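Local coordinates for protein lactate dehydrogenase (Eimeria maxima, PDB 6CT6) that probably reduces pyruvate to lactate with NADH, and the reverse with NAD+, and is bound here to NADH and the pyruvate analogue oxamate, at residues R166-C171 / E217-I222; S162-M167 / G181-V186; C153-M158 / T248-M253; D189-L194 / K225-G230. All coordinates share one frame; numbering follows the deposited sequence.

Contact 1. Residues R166-C171 / E217-I222. With GLC (alpha-D-glucopyranose), chain E.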
# COMPACT_ATOMS: atom_id res chain seq x y z
N ARG B 166 2.26 20.01 2.07
CA ARG B 166 3.58 19.46 1.78
C ARG B 166 4.48 20.50 1.12
O ARG B 166 5.68 20.57 1.41
CB ARG B 166 3.44 18.22 0.88
CG ARG B 166 4.77 17.66 0.35
CD ARG B 166 5.55 16.92 1.43
NE ARG B 166 6.95 16.76 1.06
CZ ARG B 166 7.75 15.78 1.48
NH1 ARG B 166 7.28 14.83 2.28
NH2 ARG B 166 9.01 15.74 1.09
N MET B 167 3.92 21.30 0.22
CA MET B 167 4.73 22.25 -0.54
C MET B 167 5.18 23.41 0.33
O MET B 167 6.34 23.84 0.25
CB MET B 167 3.93 22.74 -1.75
CG MET B 167 3.73 21.65 -2.80
SD MET B 167 2.90 22.19 -4.31
CE MET B 167 1.27 21.48 -4.08
N ILE B 168 4.29 23.94 1.16
CA ILE B 168 4.68 24.96 2.14
C ILE B 168 5.76 24.41 3.06
O ILE B 168 6.77 25.07 3.33
CB ILE B 168 3.45 25.44 2.93
CG1 ILE B 168 2.45 26.14 2.01
CG2 ILE B 168 3.86 26.34 4.10
CD1 ILE B 168 2.91 27.48 1.45
N ALA B 169 5.56 23.19 3.56
CA ALA B 169 6.52 22.58 4.47
C ALA B 169 7.90 22.45 3.83
O ALA B 169 8.91 22.76 4.47
CB ALA B 169 6.01 21.21 4.92
N ASP B 170 7.96 21.99 2.58
CA ASP B 170 9.25 21.85 1.91
C ASP B 170 9.90 23.21 1.67
O ASP B 170 11.13 23.34 1.73
CB ASP B 170 9.08 21.11 0.58
CG ASP B 170 8.74 19.64 0.77
OD1 ASP B 170 8.95 19.12 1.88
OD2 ASP B 170 8.26 19.01 -0.20
N CYS B 171 9.09 24.23 1.40
CA CYS B 171 9.64 25.56 1.14
C CYS B 171 10.25 26.16 2.41
O CYS B 171 11.36 26.70 2.37
CB CYS B 171 8.54 26.47 0.58
SG CYS B 171 9.13 28.06 -0.03
N GLU B 217 6.00 34.91 -5.04
CA GLU B 217 6.11 34.04 -6.20
C GLU B 217 5.96 32.58 -5.79
O GLU B 217 5.21 31.82 -6.42
CB GLU B 217 7.45 34.27 -6.90
CG GLU B 217 7.59 33.56 -8.25
CD GLU B 217 9.04 33.33 -8.64
OE1 GLU B 217 9.94 33.69 -7.85
OE2 GLU B 217 9.27 32.79 -9.74
N ASP B 218 6.67 32.16 -4.75
CA ASP B 218 6.48 30.83 -4.18
C ASP B 218 5.01 30.59 -3.86
O ASP B 218 4.44 29.56 -4.22
CB ASP B 218 7.32 30.66 -2.92
CG ASP B 218 8.80 30.88 -3.18
OD1 ASP B 218 9.21 30.81 -4.36
OD2 ASP B 218 9.55 31.11 -2.21
N ILE B 219 4.38 31.55 -3.17
CA ILE B 219 2.97 31.41 -2.80
C ILE B 219 2.13 31.15 -4.04
O ILE B 219 1.27 30.26 -4.07
CB ILE B 219 2.48 32.65 -2.03
CG1 ILE B 219 3.23 32.79 -0.70
CG2 ILE B 219 0.97 32.58 -1.80
CD1 ILE B 219 2.88 31.74 0.34
N ASN B 220 2.35 31.94 -5.10
CA ASN B 220 1.53 31.79 -6.30
C ASN B 220 1.78 30.46 -6.99
O ASN B 220 0.84 29.82 -7.49
CB ASN B 220 1.78 32.95 -7.27
CG ASN B 220 1.09 32.74 -8.60
OD1 ASN B 220 -0.10 33.02 -8.75
ND2 ASN B 220 1.84 32.24 -9.58
N ASN B 221 3.04 30.03 -7.03
CA ASN B 221 3.36 28.76 -7.67
C ASN B 221 2.71 27.59 -6.93
O ASN B 221 2.20 26.65 -7.55
CB ASN B 221 4.87 28.58 -7.74
CG ASN B 221 5.29 27.46 -8.68
OD1 ASN B 221 4.55 27.11 -9.61
ND2 ASN B 221 6.47 26.91 -8.45
N ILE B 222 2.71 27.65 -5.60
CA ILE B 222 2.13 26.57 -4.80
C ILE B 222 0.62 26.53 -4.98
O ILE B 222 0.02 25.45 -5.04
CB ILE B 222 2.53 26.75 -3.32
CG1 ILE B 222 4.01 26.43 -3.14
CG2 ILE B 222 1.64 25.89 -2.40
CD1 ILE B 222 4.57 26.79 -1.77
C1 GLC E . -5.53 33.56 -5.64
C2 GLC E . -5.45 33.58 -4.07
C3 GLC E . -4.21 34.36 -3.60
C4 GLC E . -3.03 33.71 -4.28
C5 GLC E . -3.15 34.11 -5.74
C6 GLC E . -1.84 33.62 -6.39
O1 GLC E . -6.18 34.72 -6.08
O2 GLC E . -6.59 34.20 -3.53
O3 GLC E . -4.05 34.19 -2.21
O4 GLC E . -1.84 34.27 -3.77
O5 GLC E . -4.25 33.42 -6.30
O6 GLC E . -1.69 32.26 -6.08
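The carboxylate of Asp218 meets Cys171 across the contact, OD2 lying 3.8 Å from SG. The guanidinium of Arg166, on the far side of its helix, has Asp170 OD2 at its edge and in its plane: NE gives OD2 a 2.9 Å salt-bridge hydrogen bond one turn along. The Asn220 amide turns toward the glucose, with OD1 3.2 Å from the sugar's O6. The grip between the helices is aliphatic. Ile222 lays CG1 and CG2 against Met167 CB, CG1 at 3.9 Å, while its outstretched CD1 (chi2 170°) reaches Ile168 CD1 at 3.7 Å, the two side chains crossing at about a right angle. Ile219 points its CB away from the partner helix, yet its CD1 swings back to 4.4 Å from Ile168 CD1, and its CG2 branch goes to glucose O4. This is a nearly antiparallel helix pair of the alpha/beta C-terminal domain, 152° between directions and 10.6 Å between axes. Ile214, in the loop before helix 216-237, covers Ile168, Cys171 and Ile219; Val179 of strand 179-184 backs Ile168, and Arg166 reaches Ile64 and Thr65 of the second subunit.

Contact 2. Residues S162-M167 / G181-V186. With OXM (oxamic acid), chain F.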
# COMPACT_ATOMS: atom_id res chain seq x y z
N SER B 162 -3.44 18.18 1.93
CA SER B 162 -2.14 17.58 2.23
C SER B 162 -1.10 17.98 1.19
O SER B 162 0.09 18.08 1.52
CB SER B 162 -2.25 16.06 2.30
OG SER B 162 -2.33 15.49 1.00
N ARG B 163 -1.53 18.21 -0.05
CA ARG B 163 -0.59 18.61 -1.09
C ARG B 163 -0.16 20.06 -0.92
O ARG B 163 1.03 20.38 -1.03
CB ARG B 163 -1.24 18.38 -2.46
CG ARG B 163 -1.57 16.91 -2.71
CD ARG B 163 -2.51 16.70 -3.87
NE ARG B 163 -2.49 15.31 -4.34
CZ ARG B 163 -3.39 14.79 -5.17
NH1 ARG B 163 -4.40 15.52 -5.62
NH2 ARG B 163 -3.29 13.52 -5.54
N LEU B 164 -1.12 20.95 -0.64
CA LEU B 164 -0.78 22.31 -0.26
C LEU B 164 0.20 22.33 0.91
O LEU B 164 1.21 23.03 0.87
CB LEU B 164 -2.06 23.08 0.10
CG LEU B 164 -1.86 24.46 0.74
CD1 LEU B 164 -1.08 25.38 -0.19
CD2 LEU B 164 -3.20 25.07 1.11
N ARG B 165 -0.10 21.55 1.95
CA ARG B 165 0.72 21.58 3.16
C ARG B 165 2.13 21.05 2.89
O ARG B 165 3.10 21.58 3.44
CB ARG B 165 0.05 20.76 4.26
CG ARG B 165 -1.26 21.36 4.77
CD ARG B 165 -2.03 20.37 5.64
NE ARG B 165 -1.20 19.80 6.70
CZ ARG B 165 -0.91 18.51 6.84
NH1 ARG B 165 -1.39 17.60 6.01
NH2 ARG B 165 -0.13 18.12 7.84
N ARG B 166 2.26 20.01 2.07
CA ARG B 166 3.58 19.46 1.78
C ARG B 166 4.48 20.50 1.12
O ARG B 166 5.68 20.57 1.41
CB ARG B 166 3.44 18.22 0.88
CG ARG B 166 4.77 17.66 0.35
CD ARG B 166 5.55 16.92 1.43
NE ARG B 166 6.95 16.76 1.06
CZ ARG B 166 7.75 15.78 1.48
NH1 ARG B 166 7.28 14.83 2.28
NH2 ARG B 166 9.01 15.74 1.09
N MET B 167 3.92 21.30 0.22
CA MET B 167 4.73 22.25 -0.54
C MET B 167 5.18 23.41 0.33
O MET B 167 6.34 23.84 0.25
CB MET B 167 3.93 22.74 -1.75
CG MET B 167 3.73 21.65 -2.80
SD MET B 167 2.90 22.19 -4.31
CE MET B 167 1.27 21.48 -4.08
N GLY B 181 -3.29 24.04 6.53
CA GLY B 181 -3.65 24.45 5.19
C GLY B 181 -4.93 23.80 4.72
O GLY B 181 -5.20 22.64 5.05
N MET B 182 -5.74 24.53 3.95
CA MET B 182 -7.04 24.03 3.50
C MET B 182 -7.25 24.32 2.03
O MET B 182 -6.91 25.41 1.54
CB MET B 182 -8.17 24.66 4.31
CG MET B 182 -8.19 24.25 5.77
SD MET B 182 -9.60 24.94 6.66
CE MET B 182 -9.08 26.65 6.79
N VAL B 183 -7.80 23.33 1.32
CA VAL B 183 -8.31 23.49 -0.04
C VAL B 183 -9.79 23.16 0.02
O VAL B 183 -10.16 22.02 0.30
CB VAL B 183 -7.59 22.59 -1.05
CG1 VAL B 183 -8.15 22.80 -2.45
CG2 VAL B 183 -6.08 22.82 -1.03
N ILE B 184 -10.64 24.16 -0.24
CA ILE B 184 -12.09 23.95 -0.15
C ILE B 184 -12.69 23.97 -1.55
O ILE B 184 -12.01 24.24 -2.54
CB ILE B 184 -12.76 25.00 0.75
CG1 ILE B 184 -12.58 26.41 0.19
CG2 ILE B 184 -12.20 24.91 2.16
CD1 ILE B 184 -13.46 27.46 0.86
N GLY B 185 -13.99 23.69 -1.63
CA GLY B 185 -14.72 23.80 -2.88
C GLY B 185 -14.93 22.47 -3.57
O GLY B 185 -15.20 21.46 -2.92
N VAL B 186 -14.81 22.47 -4.89
CA VAL B 186 -14.99 21.26 -5.68
C VAL B 186 -13.65 20.55 -5.79
O VAL B 186 -12.60 21.20 -5.93
CB VAL B 186 -15.56 21.60 -7.08
CG1 VAL B 186 -14.51 22.32 -7.93
CG2 VAL B 186 -16.05 20.34 -7.77
C1 OXM F . -7.58 12.57 -8.48
N1 OXM F . -7.14 11.85 -9.67
O1 OXM F . -8.74 12.68 -8.24
C2 OXM F . -6.55 13.19 -7.54
O2 OXM F . -6.68 14.39 -7.16
O3 OXM F . -5.56 12.52 -7.14
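Gly181 is where segment 181-186 comes closest to the helix: Arg165 CG rests 3.8 Å from Gly181 N, and Leu164 CD2 lies 4.2 Å from Gly181 CA. With no side chain at this residue, its backbone meets both directly, and the CA atoms of Arg165 and Gly181 are 5.6 Å apart. Leu164 CD2 continues over the backbone, to 3.8 Å from Met182 O. Further along, the segment draws away from the helix, and Val183 meets Leu164 through a looser touch, CG2 to CB at 4.2 Å. Met182 makes the more open side: it is partly exposed and points its CB away from the helix. Arg165 bends at chi3 (51°) and carries its guanidinium past the glycine to Pro176 O, Val179 O and Asp61 of the second subunit. Arg163 instead stretches out from CG to NE and brings its guanidinium edge-on to the carboxylate of oxamate. NH1 bonds to O2 and NH2 to O3, both at 3.0 Å and nearly straight. This paired grip orients the carboxylate, while Arg100, Asn132 and His187 also bond to oxamate. As in other lactate dehydrogenases, Arg163 probably holds the carboxylate of pyruvate in the same way.

Contact 3. Residues C153-M158 / T248-M253; sequences CGMAGM and TSAILM. With NAI (1,4-dihydronicotinamide adenine dinucleotide), chain D.
Met155 swings its CG away from the backbone N (chi1 -172°) and then folds at chi2 and chi3, which lays CG 3.6 Å from Met253 SD and puts its own SD 3.7 Å from Ser249 CB. Met253 is stretched out until CE turns off the line at chi3 (62°), tucking CE against Cys153 SG at 3.5 Å. The two methionines cross at about a right angle. Ala250 CB lies 4.1 Å from Met155 CG. Met158, bent at chi2, drapes CG 3.5 Å from Ser249 OG, whose polar partner is Ala245 O a turn back, and ends with CE near Leu252 CD1. The contact is wholly buried and sulfur-rich. At the tip of its side chain, Met155 CE lies 3.6 Å from N7N of the NADH carboxamide, so the same residue joins helix 244-259 to the nicotinamide site. Strand 152-155 is the last parallel strand of the NAD-binding Rossmann-type sheet, between strand 126-129 and the antiparallel strand 263-272, and leads into helix 157-172. Phe265 of strand 263-272 covers Met158 and Met253, Met24 of helix 19-31 packs on Ala250, and Val59 of the second subunit touches Met158, Ser249 and Leu252.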
# COMPACT_ATOMS: atom_id res chain seq x y z
N CYS B 153 -20.18 11.55 3.61
CA CYS B 153 -19.36 12.64 3.12
C CYS B 153 -18.46 12.10 2.01
O CYS B 153 -18.41 10.90 1.76
CB CYS B 153 -18.51 13.26 4.23
SG CYS B 153 -17.30 12.14 4.94
N GLY B 154 -17.75 13.01 1.37
CA GLY B 154 -16.78 12.65 0.34
C GLY B 154 -15.38 13.03 0.78
O GLY B 154 -15.17 14.08 1.39
N MET B 155 -14.42 12.15 0.48
CA MET B 155 -13.02 12.44 0.72
C MET B 155 -12.46 13.20 -0.47
O MET B 155 -12.49 12.69 -1.60
CB MET B 155 -12.22 11.15 0.94
CG MET B 155 -10.76 11.35 1.39
SD MET B 155 -9.65 12.12 0.20
CE MET B 155 -9.59 10.90 -1.12
N ALA B 156 -11.97 14.41 -0.23
CA ALA B 156 -11.16 15.10 -1.22
C ALA B 156 -10.30 16.17 -0.57
O ALA B 156 -9.09 16.25 -0.83
CB ALA B 156 -12.05 15.72 -2.31
N GLY B 157 -10.90 16.99 0.29
CA GLY B 157 -10.18 18.11 0.86
C GLY B 157 -8.94 17.71 1.64
O GLY B 157 -7.92 18.39 1.61
N MET B 158 -9.02 16.58 2.36
CA MET B 158 -7.85 16.11 3.10
C MET B 158 -6.68 15.86 2.17
O MET B 158 -5.53 16.20 2.49
CB MET B 158 -8.20 14.85 3.89
CG MET B 158 -7.05 14.28 4.71
SD MET B 158 -6.44 15.45 5.94
CE MET B 158 -5.29 14.43 6.86
N THR B 248 -4.98 6.84 2.44
CA THR B 248 -4.68 7.21 3.82
C THR B 248 -5.61 8.32 4.31
O THR B 248 -6.07 8.29 5.45
CB THR B 248 -3.22 7.62 3.93
OG1 THR B 248 -2.39 6.59 3.39
CG2 THR B 248 -2.81 7.88 5.38
N SER B 249 -5.90 9.30 3.45
CA SER B 249 -6.83 10.36 3.82
C SER B 249 -8.19 9.79 4.21
O SER B 249 -8.75 10.15 5.25
CB SER B 249 -6.98 11.36 2.66
OG SER B 249 -5.75 12.02 2.39
N ALA B 250 -8.74 8.91 3.37
CA ALA B 250 -10.04 8.32 3.67
C ALA B 250 -10.00 7.52 4.97
O ALA B 250 -10.94 7.56 5.76
CB ALA B 250 -10.48 7.42 2.52
N ILE B 251 -8.90 6.79 5.20
CA ILE B 251 -8.83 5.93 6.38
C ILE B 251 -8.75 6.76 7.65
O ILE B 251 -9.33 6.40 8.69
CB ILE B 251 -7.64 4.96 6.25
CG1 ILE B 251 -8.01 3.79 5.31
CG2 ILE B 251 -7.19 4.43 7.61
CD1 ILE B 251 -9.04 2.81 5.88
N LEU B 252 -8.05 7.90 7.61
CA LEU B 252 -8.00 8.76 8.79
C LEU B 252 -9.38 9.31 9.12
O LEU B 252 -9.73 9.43 10.30
CB LEU B 252 -7.00 9.90 8.58
CG LEU B 252 -5.52 9.50 8.51
CD1 LEU B 252 -4.62 10.73 8.41
CD2 LEU B 252 -5.12 8.66 9.72
N MET B 253 -10.18 9.63 8.10
CA MET B 253 -11.55 10.06 8.35
C MET B 253 -12.36 8.95 9.00
O MET B 253 -13.08 9.19 9.98
CB MET B 253 -12.20 10.50 7.03
CG MET B 253 -11.56 11.72 6.39
SD MET B 253 -12.05 11.95 4.66
CE MET B 253 -13.82 12.20 4.83
PA NAI D . -9.63 1.29 -9.77
O1A NAI D . -10.14 1.10 -11.18
O2A NAI D . -8.26 0.77 -9.40
O5B NAI D . -10.70 0.61 -8.78
C5B NAI D . -12.10 0.74 -9.02
C4B NAI D . -12.74 -0.59 -8.70
O4B NAI D . -14.17 -0.48 -8.60
C3B NAI D . -12.47 -1.63 -9.79
O3B NAI D . -11.74 -2.72 -9.22
C2B NAI D . -13.84 -2.07 -10.26
O2B NAI D . -13.90 -3.46 -10.58
C1B NAI D . -14.69 -1.73 -9.05
N9A NAI D . -16.14 -1.65 -9.30
C8A NAI D . -16.82 -1.33 -10.42
N7A NAI D . -18.16 -1.40 -10.20
C5A NAI D . -18.34 -1.78 -8.92
C6A NAI D . -19.48 -2.05 -8.02
N6A NAI D . -20.76 -1.93 -8.46
N1A NAI D . -19.22 -2.42 -6.75
C2A NAI D . -17.96 -2.55 -6.29
N3A NAI D . -16.88 -2.33 -7.05
C4A NAI D . -17.01 -1.95 -8.34
O3 NAI D . -9.72 2.86 -9.40
PN NAI D . -8.99 3.58 -8.15
O1N NAI D . -7.60 4.00 -8.58
O2N NAI D . -9.18 2.73 -6.92
O5D NAI D . -9.88 4.91 -8.01
C5D NAI D . -11.26 4.79 -7.66
C4D NAI D . -11.99 6.13 -7.75
O4D NAI D . -11.41 7.09 -6.86
C3D NAI D . -11.90 6.72 -9.15
O3D NAI D . -13.19 7.23 -9.51
C2D NAI D . -10.90 7.84 -9.01
O2D NAI D . -11.08 8.88 -9.97
C1D NAI D . -11.20 8.30 -7.59
N1N NAI D . -10.19 9.15 -6.95
C2N NAI D . -10.68 10.08 -6.13
C3N NAI D . -9.87 10.95 -5.43
C7N NAI D . -10.55 11.96 -4.55
O7N NAI D . -11.73 11.81 -4.27
N7N NAI D . -9.86 13.00 -4.09
C4N NAI D . -8.37 10.90 -5.56
C5N NAI D . -7.96 9.85 -6.49
C6N NAI D . -8.87 9.01 -7.13

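Contact 4. Residues D189-L194 / K225-G230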
# COMPACT_ATOMS: atom_id res chain seq x y z
N ASP B 189 -11.05 21.45 -11.10
CA ASP B 189 -10.21 22.55 -11.57
C ASP B 189 -10.47 23.83 -10.79
O ASP B 189 -9.57 24.67 -10.67
CB ASP B 189 -10.44 22.78 -13.06
CG ASP B 189 -9.82 21.69 -13.92
OD1 ASP B 189 -8.68 21.28 -13.62
OD2 ASP B 189 -10.48 21.24 -14.88
N ASN B 190 -11.68 24.01 -10.25
CA ASN B 190 -12.02 25.20 -9.49
C ASN B 190 -11.77 25.04 -7.99
O ASN B 190 -12.28 25.84 -7.21
CB ASN B 190 -13.48 25.57 -9.73
CG ASN B 190 -13.72 26.15 -11.12
OD1 ASN B 190 -13.39 27.30 -11.39
ND2 ASN B 190 -14.31 25.35 -12.00
N MET B 191 -10.99 24.04 -7.58
CA MET B 191 -10.68 23.90 -6.16
C MET B 191 -9.94 25.14 -5.67
O MET B 191 -9.17 25.76 -6.41
CB MET B 191 -9.85 22.63 -5.90
CG MET B 191 -8.39 22.70 -6.34
SD MET B 191 -7.45 21.22 -5.90
CE MET B 191 -8.24 19.97 -6.90
N LEU B 192 -10.18 25.49 -4.41
CA LEU B 192 -9.75 26.78 -3.85
C LEU B 192 -8.76 26.57 -2.71
O LEU B 192 -9.17 26.41 -1.55
CB LEU B 192 -10.96 27.57 -3.37
CG LEU B 192 -10.69 28.90 -2.67
CD1 LEU B 192 -9.79 29.79 -3.52
CD2 LEU B 192 -12.01 29.59 -2.38
N PRO B 193 -7.46 26.55 -2.99
CA PRO B 193 -6.47 26.63 -1.90
C PRO B 193 -6.58 27.98 -1.20
O PRO B 193 -6.43 29.03 -1.82
CB PRO B 193 -5.13 26.46 -2.62
CG PRO B 193 -5.46 25.86 -3.94
CD PRO B 193 -6.82 26.36 -4.30
N LEU B 194 -6.83 27.93 0.11
CA LEU B 194 -7.06 29.14 0.90
C LEU B 194 -5.73 29.66 1.42
O LEU B 194 -5.35 29.47 2.58
CB LEU B 194 -8.04 28.86 2.03
CG LEU B 194 -9.49 28.62 1.63
CD1 LEU B 194 -10.31 28.18 2.83
CD2 LEU B 194 -10.09 29.87 1.01
N LYS B 225 0.31 24.80 -8.29
CA LYS B 225 0.73 23.41 -8.24
C LYS B 225 -0.25 22.55 -7.44
O LYS B 225 -0.42 21.37 -7.75
CB LYS B 225 2.15 23.31 -7.66
CG LYS B 225 3.25 23.63 -8.67
CD LYS B 225 3.30 22.58 -9.78
CE LYS B 225 4.24 22.94 -10.93
NZ LYS B 225 4.00 22.04 -12.09
N THR B 226 -0.91 23.13 -6.44
CA THR B 226 -1.92 22.39 -5.69
C THR B 226 -3.06 21.96 -6.60
O THR B 226 -3.50 20.80 -6.57
CB THR B 226 -2.44 23.23 -4.53
OG1 THR B 226 -1.37 23.54 -3.63
CG2 THR B 226 -3.54 22.49 -3.77
N LYS B 227 -3.58 22.88 -7.41
CA LYS B 227 -4.67 22.54 -8.32
C LYS B 227 -4.23 21.52 -9.36
O LYS B 227 -5.05 20.73 -9.85
CB LYS B 227 -5.19 23.81 -9.01
CG LYS B 227 -5.70 24.88 -8.05
CD LYS B 227 -5.73 26.26 -8.72
CE LYS B 227 -6.88 26.39 -9.70
NZ LYS B 227 -8.03 27.14 -9.12
N GLN B 228 -2.94 21.51 -9.71
CA GLN B 228 -2.42 20.65 -10.77
C GLN B 228 -1.93 19.30 -10.28
O GLN B 228 -1.65 18.42 -11.11
CB GLN B 228 -1.27 21.36 -11.49
CG GLN B 228 -1.67 22.63 -12.22
CD GLN B 228 -0.50 23.56 -12.47
OE1 GLN B 228 0.66 23.15 -12.38
NE2 GLN B 228 -0.79 24.81 -12.78
N ALA B 229 -1.81 19.10 -8.96
CA ALA B 229 -1.11 17.92 -8.45
C ALA B 229 -1.72 16.62 -8.97
O ALA B 229 -0.99 15.71 -9.37
CB ALA B 229 -1.13 17.93 -6.92
N GLY B 230 -3.05 16.52 -8.96
CA GLY B 230 -3.69 15.29 -9.40
C GLY B 230 -3.35 14.95 -10.83
O GLY B 230 -2.94 13.82 -11.14
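Lys227 of helix 216-237 reaches over to the loop leading into strand 192-193 and hands its ammonium group to two backbone carbonyls. NZ bonds Met191 O at 3.2 Å, in the carbonyl plane and with a C=O...N angle of 159°; the second bond, from NZ to Asp189 O at 3.3 Å, is weak. Bends at chi3 and chi4 turn the amine back toward the loop, so a side chain whose CB does not face the loop still ends on it. Two carbonyls two residues apart are thus tied to one amine, with Asn190 between them: its ND2 bonds Glu315 OE1 and its carbonyl takes a bond from Ser312 OG, both on helix 303-328. The Lys227 stem also packs, CG lying 3.9 Å from Met191 CG as the two side chains slide past each other in opposite directions. Met191 SD settles 4.0 Å from Thr226 O. Thr226 spends its hydroxyl on Ile222 O within its own helix, which leaves the methyl CG2 to meet Pro193 CG at 3.9 Å. Gly230, at the end of the segment, touches oxamate. Strand 192-193 pairs with strand 179-184, whose Val183 touches both Met191 and Thr226, while Met167 of helix 157-172 packs against Thr226.

Contact 3 embraces the other three in sequence: its chain loop, from 153 to 253, holds contact 2, then contact 4 after it in series, while contact 1 crosses contact 4. Helix 157-172 runs through contacts 1, 2 and 3, and helix 216-237 serves contacts 1 and 4. Contacts 2 and 4 lie 8 Å apart between centres, joined by neighbouring strands 179-184 and 192-193; contact 1 sits 11 Å from contact 2 between centres, where Ile222 touches Leu164. Contact 3 is 23 Å from contact 1 between centres, by the large sheet. Helix 157-172 thus starts beside the nicotinamide, carries Arg163 to oxamate and ends against helix 216-237, which borders the glucose.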